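Local structure of activating signal cointegrator 1 complex subunit 2 (Homo sapiens, 6YXQ) at residues F350-L355 against E393-Y398; A270-Q275 against N332-L337; P29-E34 against Q84-E89; P9-Q14 against F144-A149; R104-G109 against L253-T258. The protein binds polyubiquitin chains and recruits the helicase subunit ASCC3, together with ALKBH3, to sites of DNA alkylation damage, and also helps to rescue stalled ribosomes. All blocks are in the same frame, centred on the assembly; numbering follows the deposited sequence.

Contact 1. Residues F350-L355 against E393-Y398; sequences FIEEFL and ETRTAY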
# COMPACT_ATOMS: atom_id res chain seq x y z
N PHE B 350 6.00 13.62 -34.44
CA PHE B 350 6.66 12.73 -33.50
C PHE B 350 8.18 12.82 -33.63
O PHE B 350 8.91 12.97 -32.63
CB PHE B 350 6.21 11.29 -33.74
CG PHE B 350 4.74 11.06 -33.52
CD1 PHE B 350 4.14 11.44 -32.33
CD2 PHE B 350 3.97 10.45 -34.49
CE1 PHE B 350 2.79 11.22 -32.12
CE2 PHE B 350 2.62 10.23 -34.29
CZ PHE B 350 2.03 10.62 -33.10
N ILE B 351 8.67 12.72 -34.87
CA ILE B 351 10.09 12.86 -35.16
C ILE B 351 10.61 14.21 -34.65
O ILE B 351 11.67 14.30 -34.02
CB ILE B 351 10.34 12.70 -36.66
CG1 ILE B 351 10.07 11.25 -37.09
CG2 ILE B 351 11.75 13.12 -37.02
CD1 ILE B 351 10.16 11.02 -38.58
N GLU B 352 9.86 15.28 -34.94
CA GLU B 352 10.32 16.60 -34.54
C GLU B 352 10.36 16.73 -33.02
O GLU B 352 11.26 17.38 -32.48
CB GLU B 352 9.43 17.69 -35.15
CG GLU B 352 9.59 17.88 -36.66
CD GLU B 352 11.04 17.99 -37.12
OE1 GLU B 352 11.87 18.59 -36.40
OE2 GLU B 352 11.35 17.47 -38.21
N GLU B 353 9.41 16.10 -32.32
CA GLU B 353 9.42 16.16 -30.87
C GLU B 353 10.66 15.46 -30.31
O GLU B 353 11.33 15.99 -29.41
CB GLU B 353 8.15 15.54 -30.30
CG GLU B 353 8.15 15.51 -28.78
CD GLU B 353 6.78 15.73 -28.18
OE1 GLU B 353 6.71 16.33 -27.09
OE2 GLU B 353 5.78 15.29 -28.80
N PHE B 354 10.97 14.28 -30.85
CA PHE B 354 12.21 13.59 -30.48
C PHE B 354 13.43 14.49 -30.66
O PHE B 354 14.25 14.68 -29.74
CB PHE B 354 12.33 12.32 -31.33
CG PHE B 354 13.51 11.46 -31.01
CD1 PHE B 354 14.79 11.80 -31.44
CD2 PHE B 354 13.35 10.28 -30.31
CE1 PHE B 354 15.87 11.00 -31.15
CE2 PHE B 354 14.43 9.47 -30.02
CZ PHE B 354 15.69 9.83 -30.44
N LEU B 355 13.56 15.06 -31.86
CA LEU B 355 14.71 15.90 -32.17
C LEU B 355 14.80 17.10 -31.24
O LEU B 355 15.88 17.46 -30.76
CB LEU B 355 14.64 16.35 -33.63
CG LEU B 355 14.61 15.24 -34.69
CD1 LEU B 355 14.38 15.82 -36.08
CD2 LEU B 355 15.89 14.42 -34.66
N GLU B 393 20.82 12.74 -42.87
CA GLU B 393 21.72 12.73 -41.72
C GLU B 393 21.82 14.10 -41.08
O GLU B 393 22.09 14.20 -39.88
CB GLU B 393 23.10 12.24 -42.16
CG GLU B 393 23.13 10.78 -42.52
CD GLU B 393 23.35 9.90 -41.31
OE1 GLU B 393 22.92 8.73 -41.33
OE2 GLU B 393 23.95 10.39 -40.33
N THR B 394 21.60 15.16 -41.86
CA THR B 394 21.57 16.52 -41.36
C THR B 394 20.76 16.64 -40.08
O THR B 394 21.19 17.27 -39.10
CB THR B 394 20.97 17.43 -42.43
OG1 THR B 394 21.70 17.28 -43.64
CG2 THR B 394 20.98 18.89 -41.99
N ARG B 395 19.59 16.02 -40.08
CA ARG B 395 18.62 16.22 -39.02
C ARG B 395 19.04 15.59 -37.69
O ARG B 395 18.54 16.01 -36.65
CB ARG B 395 17.27 15.66 -39.45
CG ARG B 395 16.83 16.15 -40.82
CD ARG B 395 16.58 17.64 -40.84
NE ARG B 395 15.87 18.10 -39.64
CZ ARG B 395 14.58 17.90 -39.42
NH1 ARG B 395 13.83 17.26 -40.30
NH2 ARG B 395 14.02 18.35 -38.30
N THR B 396 19.93 14.60 -37.70
CA THR B 396 20.32 13.94 -36.45
C THR B 396 21.81 13.98 -36.15
O THR B 396 22.18 13.74 -34.99
CB THR B 396 19.85 12.47 -36.44
OG1 THR B 396 20.65 11.68 -37.34
CG2 THR B 396 18.38 12.37 -36.84
N ALA B 397 22.66 14.31 -37.12
CA ALA B 397 24.11 14.19 -36.96
C ALA B 397 24.60 14.85 -35.67
O ALA B 397 25.29 14.22 -34.86
CB ALA B 397 24.82 14.80 -38.17
N TYR B 398 24.22 16.12 -35.45
CA TYR B 398 24.69 16.85 -34.28
C TYR B 398 24.40 16.08 -32.99
O TYR B 398 25.27 15.97 -32.12
CB TYR B 398 24.09 18.25 -34.24
CG TYR B 398 22.59 18.32 -34.01
CD1 TYR B 398 21.69 18.00 -35.01
CD2 TYR B 398 22.08 18.75 -32.79
CE1 TYR B 398 20.33 18.07 -34.80
CE2 TYR B 398 20.72 18.83 -32.57
CZ TYR B 398 19.85 18.49 -33.58
OH TYR B 398 18.48 18.57 -33.38
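Glu352 reaches across to Arg395 and is gripped end-on by the guanidinium group. Both terminal nitrogens of the arginine converge on a single carboxylate oxygen: Arg395 NH2 lies 2.8 Å from Glu352 OE2 in a fairly straight bond of 161°, and Arg395 NH1 adds a longer one of 3.3 Å to the same atom. Each uses the syn lone pair of Glu352 OE2. A third bond, from Arg395 NH2 to Glu352 OE1 at 2.9 Å, is weak. Carboxylate and guanidinium are almost coplanar, 1° apart, so this salt bridge is made edge against edge. The arginine chain bends at chi2 and chi3 on its way to Glu352.

The two backbones belong to separate helices, 348-359 and 394-408, both in the largely helical ASCC3-binding part of the protein. They run in nearly the same direction, at 25° to each other, but their axes stay 11.4 Å apart, and long side chains have to bridge the interval.

Leu355, one turn further along, packs against the same arginine. Its CD1 lies over one face of the guanidinium, 3.4 Å from Arg395 NH2, while the other methyl, Leu355 CD2, packs against Thr396 CG2 at 3.9 Å. Thr396 itself is buried and also leans on Ile381 and Gln385 of helix 377-387. Beside the backbone carbonyl of this leucine comes the phenol of Tyr398, whose OH stands 3.9 Å from Leu355 O; the tyrosine also touches Leu362.

Contact 2. Residues A270-Q275 against N332-L337; sequences ACQTFQ and NQICLL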
# COMPACT_ATOMS: atom_id res chain seq x y z
N ALA B 270 0.31 8.11 -18.73
CA ALA B 270 0.47 9.37 -18.03
C ALA B 270 1.58 10.23 -18.62
O ALA B 270 1.62 11.44 -18.37
CB ALA B 270 0.75 9.10 -16.55
N CYS B 271 2.45 9.62 -19.45
CA CYS B 271 3.73 10.23 -19.82
C CYS B 271 3.55 11.56 -20.53
O CYS B 271 4.31 12.51 -20.29
CB CYS B 271 4.53 9.28 -20.71
SG CYS B 271 5.25 7.86 -19.89
N GLN B 272 2.57 11.65 -21.43
CA GLN B 272 2.35 12.90 -22.13
C GLN B 272 2.00 14.01 -21.16
O GLN B 272 2.53 15.13 -21.26
CB GLN B 272 1.27 12.75 -23.20
CG GLN B 272 1.07 14.00 -24.03
CD GLN B 272 2.31 14.41 -24.81
OE1 GLN B 272 3.04 15.33 -24.40
NE2 GLN B 272 2.56 13.75 -25.93
N THR B 273 1.14 13.72 -20.18
CA THR B 273 0.89 14.69 -19.12
C THR B 273 2.20 15.16 -18.50
O THR B 273 2.39 16.37 -18.29
CB THR B 273 -0.02 14.08 -18.05
OG1 THR B 273 -1.15 13.46 -18.69
CG2 THR B 273 -0.50 15.15 -17.08
N PHE B 274 3.13 14.23 -18.26
CA PHE B 274 4.45 14.61 -17.75
C PHE B 274 5.19 15.49 -18.74
O PHE B 274 5.73 16.54 -18.38
CB PHE B 274 5.27 13.36 -17.45
CG PHE B 274 5.06 12.79 -16.07
CD1 PHE B 274 3.93 12.03 -15.79
CD2 PHE B 274 5.99 12.99 -15.07
CE1 PHE B 274 3.73 11.49 -14.53
CE2 PHE B 274 5.79 12.45 -13.81
CZ PHE B 274 4.67 11.70 -13.54
N GLN B 275 5.22 15.09 -20.01
CA GLN B 275 6.05 15.82 -20.96
C GLN B 275 5.47 17.19 -21.28
O GLN B 275 6.22 18.09 -21.68
CB GLN B 275 6.26 14.99 -22.22
CG GLN B 275 7.27 15.59 -23.19
CD GLN B 275 8.59 15.96 -22.55
OE1 GLN B 275 9.05 15.29 -21.62
NE2 GLN B 275 9.20 17.03 -23.04
N ASN B 332 9.67 6.96 -25.40
CA ASN B 332 9.04 5.89 -26.17
C ASN B 332 7.55 6.15 -26.33
O ASN B 332 7.03 6.12 -27.46
CB ASN B 332 9.27 4.54 -25.49
CG ASN B 332 8.65 3.40 -26.26
OD1 ASN B 332 9.19 2.95 -27.28
ND2 ASN B 332 7.50 2.93 -25.79
N GLN B 333 6.86 6.45 -25.22
CA GLN B 333 5.41 6.57 -25.26
C GLN B 333 4.96 7.69 -26.20
O GLN B 333 3.97 7.53 -26.92
CB GLN B 333 4.86 6.80 -23.85
CG GLN B 333 3.34 6.84 -23.79
CD GLN B 333 2.71 5.46 -23.86
OE1 GLN B 333 3.35 4.45 -23.57
NE2 GLN B 333 1.44 5.41 -24.25
N ILE B 334 5.66 8.82 -26.21
CA ILE B 334 5.16 9.95 -27.00
C ILE B 334 5.82 10.12 -28.36
O ILE B 334 5.36 10.95 -29.15
CB ILE B 334 5.26 11.27 -26.21
CG1 ILE B 334 6.70 11.74 -26.13
CG2 ILE B 334 4.68 11.08 -24.83
CD1 ILE B 334 6.94 12.75 -25.05
N CYS B 335 6.87 9.35 -28.67
CA CYS B 335 7.50 9.46 -29.99
C CYS B 335 7.69 8.10 -30.64
O CYS B 335 7.28 7.90 -31.79
CB CYS B 335 8.87 10.13 -29.89
SG CYS B 335 8.87 11.80 -29.29
N LEU B 336 8.32 7.18 -29.92
CA LEU B 336 8.75 5.94 -30.56
C LEU B 336 7.56 5.01 -30.76
O LEU B 336 7.34 4.51 -31.87
CB LEU B 336 9.83 5.27 -29.73
CG LEU B 336 11.14 6.05 -29.63
CD1 LEU B 336 12.14 5.28 -28.78
CD2 LEU B 336 11.69 6.28 -31.01
N LEU B 337 6.80 4.76 -29.70
CA LEU B 337 5.61 3.92 -29.81
C LEU B 337 4.62 4.45 -30.83
O LEU B 337 4.12 3.65 -31.64
CB LEU B 337 4.98 3.76 -28.42
CG LEU B 337 3.54 3.27 -28.25
CD1 LEU B 337 3.28 1.98 -29.01
CD2 LEU B 337 3.26 3.08 -26.78
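Ile334 lays its two branches over two glutamines of the short helix 271-275. Its CD1 meets the aliphatic part of one, 3.4 Å from Gln275 CG, and its CG2 meets the amide end of the other, 3.6 Å from Gln272 NE2. Both glutamines cross the isoleucine at about a right angle. With CG1 of Ile334 between the backbone N and the carbonyl carbon (chi1 74°), CD1 is directed at Gln275 and CG2 at Gln272. Gln272 and Gln275 each bend at chi2, and Gln275 offers CB and CG to the methyl while its OE1 accepts a hydrogen bond from Cys280 N. With a glycine in place of Ile334, the CH2 groups of Gln275 would probably lose their apolar cover and the amide of Gln272 would be left freer to turn.

One turn before Gln275, Cys271 packs CB against the CB of Gln333 at 4.0 Å. The contact between the two segments is thus van der Waals throughout. Ile334 and Gln333 lie within a wider pi-type turn that spans 332-336.

Helix 271-275 lies across the long helix 306-340, the axes of the two short segments at 102° and 9.6 Å apart. Its other sides rest on helices 193-216 and 243-266, through Phe274 on Leu202 and Leu264, while Glu353 of helix 348-359 touches both Gln275 and Ile334.

Contact 3. Residues P29-E34 against Q84-E89; sequences PALHPE and QVIFDE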
# COMPACT_ATOMS: atom_id res chain seq x y z
N PRO B 29 -32.95 5.04 -2.17
CA PRO B 29 -31.81 4.50 -2.91
C PRO B 29 -31.07 3.44 -2.11
O PRO B 29 -31.08 3.43 -0.88
CB PRO B 29 -30.92 5.73 -3.14
CG PRO B 29 -31.26 6.62 -2.01
CD PRO B 29 -32.74 6.47 -1.86
N ALA B 30 -30.43 2.53 -2.84
CA ALA B 30 -29.61 1.51 -2.20
C ALA B 30 -28.55 2.14 -1.31
O ALA B 30 -28.58 1.98 -0.08
CB ALA B 30 -28.98 0.61 -3.26
N LEU B 31 -27.63 2.89 -1.90
CA LEU B 31 -26.59 3.56 -1.12
C LEU B 31 -27.19 4.67 -0.25
O LEU B 31 -27.93 5.52 -0.74
CB LEU B 31 -25.54 4.13 -2.07
CG LEU B 31 -25.17 3.20 -3.22
CD1 LEU B 31 -24.40 3.93 -4.31
CD2 LEU B 31 -24.37 2.02 -2.70
N HIS B 32 -26.86 4.65 1.04
CA HIS B 32 -27.41 5.63 1.97
C HIS B 32 -26.56 5.65 3.23
O HIS B 32 -26.03 4.60 3.63
CB HIS B 32 -28.88 5.30 2.31
CG HIS B 32 -29.52 6.27 3.25
ND1 HIS B 32 -29.82 7.57 2.88
CD2 HIS B 32 -29.90 6.14 4.54
CE1 HIS B 32 -30.37 8.19 3.91
NE2 HIS B 32 -30.43 7.35 4.93
N PRO B 33 -26.40 6.81 3.88
CA PRO B 33 -25.51 6.90 5.05
C PRO B 33 -25.78 5.92 6.18
O PRO B 33 -24.82 5.39 6.75
CB PRO B 33 -25.73 8.35 5.52
CG PRO B 33 -26.02 9.09 4.28
CD PRO B 33 -26.75 8.15 3.36
N GLU B 34 -27.04 5.67 6.56
CA GLU B 34 -27.27 4.80 7.71
C GLU B 34 -27.45 3.34 7.33
O GLU B 34 -27.51 2.50 8.23
CB GLU B 34 -28.48 5.30 8.52
CG GLU B 34 -28.29 6.73 8.98
CD GLU B 34 -29.47 7.61 8.68
OE1 GLU B 34 -30.03 7.51 7.57
OE2 GLU B 34 -29.83 8.42 9.55
N GLN B 84 -20.36 1.23 2.77
CA GLN B 84 -19.35 1.50 3.78
C GLN B 84 -18.24 2.39 3.23
O GLN B 84 -17.90 3.41 3.84
CB GLN B 84 -18.78 0.18 4.31
CG GLN B 84 -17.99 0.31 5.61
CD GLN B 84 -18.87 0.58 6.81
OE1 GLN B 84 -20.07 0.36 6.78
NE2 GLN B 84 -18.25 1.06 7.89
N VAL B 85 -17.70 2.05 2.06
CA VAL B 85 -16.56 2.79 1.53
C VAL B 85 -16.95 4.22 1.17
O VAL B 85 -16.15 5.15 1.30
CB VAL B 85 -15.92 2.07 0.32
CG1 VAL B 85 -15.60 0.63 0.67
CG2 VAL B 85 -16.79 2.16 -0.91
N ILE B 86 -18.19 4.42 0.72
CA ILE B 86 -18.58 5.76 0.33
C ILE B 86 -18.86 6.62 1.55
O ILE B 86 -18.48 7.80 1.59
CB ILE B 86 -19.79 5.69 -0.62
CG1 ILE B 86 -19.37 5.05 -1.95
CG2 ILE B 86 -20.38 7.07 -0.85
CD1 ILE B 86 -20.49 4.96 -2.95
N PHE B 87 -19.50 6.06 2.58
CA PHE B 87 -20.06 6.90 3.63
C PHE B 87 -19.26 6.91 4.93
O PHE B 87 -19.49 7.80 5.76
CB PHE B 87 -21.51 6.48 3.92
CG PHE B 87 -22.46 6.79 2.80
CD1 PHE B 87 -22.91 8.09 2.60
CD2 PHE B 87 -22.87 5.80 1.92
CE1 PHE B 87 -23.76 8.38 1.57
CE2 PHE B 87 -23.72 6.09 0.89
CZ PHE B 87 -24.17 7.38 0.71
N ASP B 88 -18.33 5.98 5.13
CA ASP B 88 -17.51 5.94 6.33
C ASP B 88 -16.19 6.65 6.04
O ASP B 88 -15.34 6.12 5.32
CB ASP B 88 -17.25 4.50 6.77
CG ASP B 88 -16.57 4.41 8.11
OD1 ASP B 88 -15.98 5.42 8.56
OD2 ASP B 88 -16.61 3.34 8.73
N GLU B 89 -16.03 7.84 6.61
CA GLU B 89 -14.79 8.58 6.39
C GLU B 89 -13.60 7.90 7.06
O GLU B 89 -12.49 7.95 6.52
CB GLU B 89 -14.94 10.02 6.86
CG GLU B 89 -14.99 10.20 8.37
CD GLU B 89 -14.78 11.64 8.79
OE1 GLU B 89 -15.17 12.55 8.04
OE2 GLU B 89 -14.21 11.85 9.89
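Phe87 lies with one face against the His32-Pro33 backbone and the proline ring. Its CG is anti to the carbonyl carbon (chi1 -69°), which brings the ring to the loop. Pro33 CD sits over the aromatic face, 3.9 Å from the centroid of the Phe87 ring and 29° off the normal, a CH-pi contact. The proline N lies above the centre of the ring, and the carbonyl carbon of His32 is nearer its rim. Leu31 CB meets the ring at its edge, 4.0 Å from Phe87 CE2, and the leucine continues past it to bring CD1 within 4.3 Å of Ile86 CD1. Ile86 also covers the opposite face of Phe87, its CG2 over the centre, so the ring is held between its own helix neighbour and the passing loop.

This is where the N-terminal loop, just after the hairpin strand 25-29, is pinned at the surface to the C-terminal end of helix 78-87.

Further out, the loop is shaped by a bond within it, from His32 NE2 to Glu34 OE1 at 2.7 Å, the acceptor lying 27° out of the imidazole plane. The loop is also tied to the helix by Gln84 OE1, which accepts from Ala37 N, and by Phe87 O, which accepts from Lys36 NZ. Asp88 is the N-cap of the next helix, its OD1 weakly bonded to Leu91 N and bonded to Thr90 OG1.

Contact 4. Residues P9-Q14 against F144-A149; sequences PLDQLQ and FISPSA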
# COMPACT_ATOMS: atom_id res chain seq x y z
N PRO B 9 -28.13 -1.65 -12.07
CA PRO B 9 -26.88 -1.20 -11.45
C PRO B 9 -27.13 -0.50 -10.12
O PRO B 9 -28.18 0.11 -9.90
CB PRO B 9 -26.29 -0.24 -12.49
CG PRO B 9 -27.44 0.18 -13.33
CD PRO B 9 -28.38 -0.99 -13.36
N LEU B 10 -26.13 -0.58 -9.25
CA LEU B 10 -26.29 -0.23 -7.84
C LEU B 10 -26.71 1.22 -7.65
O LEU B 10 -27.53 1.51 -6.77
CB LEU B 10 -24.99 -0.51 -7.10
CG LEU B 10 -24.97 -0.20 -5.60
CD1 LEU B 10 -26.09 -0.94 -4.89
CD2 LEU B 10 -23.62 -0.58 -5.01
N ASP B 11 -26.14 2.14 -8.43
CA ASP B 11 -26.36 3.56 -8.17
C ASP B 11 -27.83 3.92 -8.28
O ASP B 11 -28.31 4.79 -7.54
CB ASP B 11 -25.53 4.40 -9.13
CG ASP B 11 -25.56 3.87 -10.55
OD1 ASP B 11 -25.88 4.65 -11.47
OD2 ASP B 11 -25.26 2.67 -10.73
N GLN B 12 -28.57 3.28 -9.18
CA GLN B 12 -29.97 3.59 -9.39
C GLN B 12 -30.93 2.57 -8.79
O GLN B 12 -32.15 2.73 -8.91
CB GLN B 12 -30.26 3.76 -10.89
CG GLN B 12 -30.03 2.53 -11.74
CD GLN B 12 -30.17 2.82 -13.23
OE1 GLN B 12 -30.16 3.97 -13.66
NE2 GLN B 12 -30.31 1.76 -14.03
N LEU B 13 -30.41 1.54 -8.12
CA LEU B 13 -31.28 0.53 -7.51
C LEU B 13 -31.87 1.06 -6.20
O LEU B 13 -31.18 1.71 -5.41
CB LEU B 13 -30.52 -0.78 -7.26
CG LEU B 13 -31.33 -1.93 -6.64
CD1 LEU B 13 -30.77 -3.26 -7.09
CD2 LEU B 13 -31.35 -1.90 -5.11
N GLN B 14 -33.14 0.74 -5.98
CA GLN B 14 -33.89 1.20 -4.82
C GLN B 14 -34.15 0.04 -3.87
O GLN B 14 -34.45 -1.07 -4.31
CB GLN B 14 -35.22 1.83 -5.26
CG GLN B 14 -35.08 2.76 -6.45
CD GLN B 14 -34.98 4.20 -6.04
OE1 GLN B 14 -35.26 4.55 -4.89
NE2 GLN B 14 -34.55 5.06 -6.95
N PHE B 144 -22.95 -4.39 -10.19
CA PHE B 144 -22.16 -3.51 -11.03
C PHE B 144 -22.65 -2.08 -10.85
O PHE B 144 -23.72 -1.85 -10.29
CB PHE B 144 -22.21 -3.95 -12.50
CG PHE B 144 -23.56 -3.78 -13.16
CD1 PHE B 144 -24.62 -4.62 -12.85
CD2 PHE B 144 -23.76 -2.79 -14.11
CE1 PHE B 144 -25.85 -4.47 -13.47
CE2 PHE B 144 -24.98 -2.63 -14.73
CZ PHE B 144 -26.03 -3.47 -14.41
N ILE B 145 -21.85 -1.12 -11.31
CA ILE B 145 -22.16 0.29 -11.15
C ILE B 145 -22.04 0.99 -12.49
O ILE B 145 -21.15 0.66 -13.30
CB ILE B 145 -21.23 0.96 -10.11
CG1 ILE B 145 -21.28 0.19 -8.78
CG2 ILE B 145 -21.62 2.41 -9.90
CD1 ILE B 145 -20.44 0.81 -7.67
N SER B 146 -22.93 1.95 -12.74
CA SER B 146 -22.89 2.73 -13.97
C SER B 146 -21.54 3.42 -14.12
O SER B 146 -21.08 4.08 -13.18
CB SER B 146 -23.99 3.78 -14.01
OG SER B 146 -25.19 3.29 -13.43
N PRO B 147 -20.89 3.32 -15.28
CA PRO B 147 -19.56 3.94 -15.44
C PRO B 147 -19.49 5.41 -15.03
O PRO B 147 -18.59 5.79 -14.28
CB PRO B 147 -19.28 3.73 -16.94
CG PRO B 147 -20.07 2.51 -17.30
CD PRO B 147 -21.30 2.55 -16.47
N SER B 148 -20.43 6.25 -15.50
CA SER B 148 -20.40 7.68 -15.19
C SER B 148 -20.59 7.95 -13.71
O SER B 148 -19.91 8.80 -13.13
CB SER B 148 -21.44 8.44 -16.03
OG SER B 148 -22.62 7.68 -16.27
N ALA B 149 -21.53 7.24 -13.09
CA ALA B 149 -21.73 7.37 -11.65
C ALA B 149 -20.55 6.81 -10.86
O ALA B 149 -20.20 7.33 -9.79
CB ALA B 149 -23.02 6.65 -11.27
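Pro9 and Phe144 lie side by side and point the same way, the proline spread over one face of the ring. Pro9 CB sits 3.9 Å from the ring centroid and 27° off the normal, a CH-pi contact displaced toward the rim, where it comes 3.5 Å from Phe144 CE2. Phe144 also contributes its carbonyl: Leu10 N donates to Phe144 O at 2.9 Å, with an N-H...O angle of 167°.

Asp11 turns its carboxylate onto Ser146, CG set between its backbone N and carbonyl carbon (chi1 43°). Ser146 N bonds to Asp11 OD2 at 3.2 Å, approaching from above the carboxylate plane, and Ser146 OG lies close to both oxygens, 2.8 Å from Asp11 OD2. Ala149 CB packs against Asp11 CB, one turn into the helix that Ser146 precedes. With an alanine in place of Asp11, Ser146 N would probably be left without this acceptor and the serine hydroxyl set free to turn.

Leu10 CB meets Ile145 CG1 at 4.1 Å, and both residues rest on His78 and Trp82 of helix 78-87. The N-terminal tail, just before strand 14-18, is thereby fastened to the start of helix 147-156.

Contact 5. Residues R104-G109 against L253-T258; sequences RKFDEG and LCDTCT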
# COMPACT_ATOMS: atom_id res chain seq x y z
N ARG B 104 8.24 0.79 2.60
CA ARG B 104 8.58 0.23 1.31
C ARG B 104 9.78 -0.71 1.46
O ARG B 104 10.60 -0.56 2.37
CB ARG B 104 8.90 1.33 0.29
CG ARG B 104 7.68 2.12 -0.20
CD ARG B 104 7.33 3.24 0.76
NE ARG B 104 6.35 4.17 0.20
CZ ARG B 104 5.11 4.32 0.66
NH1 ARG B 104 4.69 3.61 1.70
NH2 ARG B 104 4.29 5.19 0.09
N LYS B 105 9.86 -1.68 0.55
CA LYS B 105 10.95 -2.65 0.65
C LYS B 105 12.30 -1.98 0.52
O LYS B 105 13.22 -2.25 1.31
CB LYS B 105 10.79 -3.75 -0.41
CG LYS B 105 11.83 -4.87 -0.26
CD LYS B 105 11.33 -6.21 -0.78
CE LYS B 105 10.29 -6.83 0.14
NZ LYS B 105 9.81 -8.17 -0.33
N PHE B 106 12.45 -1.06 -0.44
CA PHE B 106 13.74 -0.44 -0.65
C PHE B 106 14.18 0.42 0.53
O PHE B 106 15.34 0.85 0.55
CB PHE B 106 13.74 0.39 -1.94
CG PHE B 106 12.72 1.49 -1.97
CD1 PHE B 106 12.93 2.67 -1.27
CD2 PHE B 106 11.55 1.36 -2.70
CE1 PHE B 106 11.99 3.69 -1.30
CE2 PHE B 106 10.62 2.37 -2.74
CZ PHE B 106 10.84 3.54 -2.03
N ASP B 107 13.30 0.67 1.49
CA ASP B 107 13.69 1.42 2.67
C ASP B 107 14.68 0.62 3.52
O ASP B 107 14.80 -0.61 3.39
CB ASP B 107 12.47 1.79 3.51
CG ASP B 107 11.73 2.99 2.97
OD1 ASP B 107 12.39 3.91 2.44
OD2 ASP B 107 10.49 3.02 3.08
N GLU B 108 15.39 1.33 4.39
CA GLU B 108 16.30 0.71 5.34
C GLU B 108 15.51 -0.17 6.29
O GLU B 108 14.72 0.33 7.11
CB GLU B 108 17.08 1.78 6.12
CG GLU B 108 18.52 1.92 5.69
CD GLU B 108 19.38 2.57 6.76
OE1 GLU B 108 18.87 3.48 7.45
OE2 GLU B 108 20.55 2.16 6.92
N GLY B 109 15.69 -1.47 6.19
CA GLY B 109 14.82 -2.43 6.84
C GLY B 109 15.57 -3.33 7.80
O GLY B 109 16.59 -3.91 7.45
N LEU B 253 15.29 11.45 -2.53
CA LEU B 253 15.46 11.33 -3.97
C LEU B 253 15.17 9.92 -4.45
O LEU B 253 14.49 9.72 -5.47
CB LEU B 253 16.88 11.75 -4.36
CG LEU B 253 17.26 11.54 -5.83
CD1 LEU B 253 16.48 12.45 -6.77
CD2 LEU B 253 18.76 11.75 -5.99
N CYS B 254 15.68 8.91 -3.73
CA CYS B 254 15.45 7.51 -4.09
C CYS B 254 13.97 7.16 -4.03
O CYS B 254 13.44 6.52 -4.95
CB CYS B 254 16.25 6.60 -3.15
SG CYS B 254 16.01 4.84 -3.46
N ASP B 255 13.29 7.55 -2.95
CA ASP B 255 11.86 7.30 -2.86
C ASP B 255 11.12 7.96 -4.01
O ASP B 255 10.24 7.35 -4.63
CB ASP B 255 11.30 7.80 -1.53
CG ASP B 255 9.77 7.64 -1.42
OD1 ASP B 255 9.32 6.63 -0.86
OD2 ASP B 255 9.04 8.53 -1.88
N THR B 256 11.50 9.21 -4.33
CA THR B 256 10.80 9.97 -5.36
C THR B 256 10.96 9.33 -6.74
O THR B 256 9.98 9.16 -7.48
CB THR B 256 11.32 11.41 -5.37
OG1 THR B 256 11.23 11.96 -4.05
CG2 THR B 256 10.52 12.26 -6.33
N CYS B 257 12.20 8.97 -7.09
CA CYS B 257 12.46 8.36 -8.39
C CYS B 257 11.81 6.99 -8.50
O CYS B 257 11.23 6.66 -9.54
CB CYS B 257 13.95 8.25 -8.67
SG CYS B 257 14.87 9.79 -8.65
N THR B 258 11.92 6.17 -7.45
CA THR B 258 11.29 4.86 -7.49
C THR B 258 9.78 4.97 -7.64
O THR B 258 9.17 4.24 -8.43
CB THR B 258 11.65 4.08 -6.23
OG1 THR B 258 13.08 4.04 -6.09
CG2 THR B 258 11.13 2.67 -6.29
O HOH W 1 6.58 5.80 -1.92
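A type I turn from Arg104 to Asp107 sets Phe106 against helix 243-266 beside the bound ASCC3 chain, so this buried contact forms part of the ASCC2-ASCC3 interface. With CG between the backbone N and the carbonyl carbon (chi1 60°), Phe106 brings its ring edge to the helix: Asp255 OD1 lies in the ring plane, 3.6 Å from Phe106 CZ, where the weakly positive C-H rim probably suits a carboxylate oxygen. Thr258 CG2 packs 3.6 Å from Phe106 CE2, and Cys254 SG stands obliquely, 5.0 Å from the ring centroid, in a sulfur-aromatic contact. Arg104 CB covers one face of the ring.

Arg104 and Asp255 form a long salt bridge, Arg104 NE to Asp255 OD1 at 4.0 Å. A water links them, accepting from Arg104 NE at 2.7 Å and donating to Asp255 OD1 at 3.1 Å. Arg104 also bonds to Val102 O and Leu99 O and pairs with Asp167; Asp255 OD2 accepts from Leu10 N of the ASCC3 chain, and Asp107 pairs with Arg9 of that chain. Thr258 OG1 bonds to Cys254 O and to His318 of helix 306-340.

The loop that holds the turn connects helices 89-101 and 114-135, and Val170 of helix 162-172 touches both Phe106 and Thr258.

In the fold
From the N terminus, contact 4 comes first and closes a long loop, fixing the tail before the hairpin to the start of helix 147-156. Contact 3 falls within that loop and joins the chain after the hairpin to the end of helix 78-87; the two touch, Leu31 against Leu10, with centres about 14 Å apart. Contact 5 crosses contact 4: it opens inside its loop at 104-109 and closes on helix 243-266, tying the N-terminal helices to the later ones. Contact 2 then follows in series, and contact 1 after it; these touch through Phe350 and Cys335, binding helices 271-275, 306-340, 348-359 and 394-408.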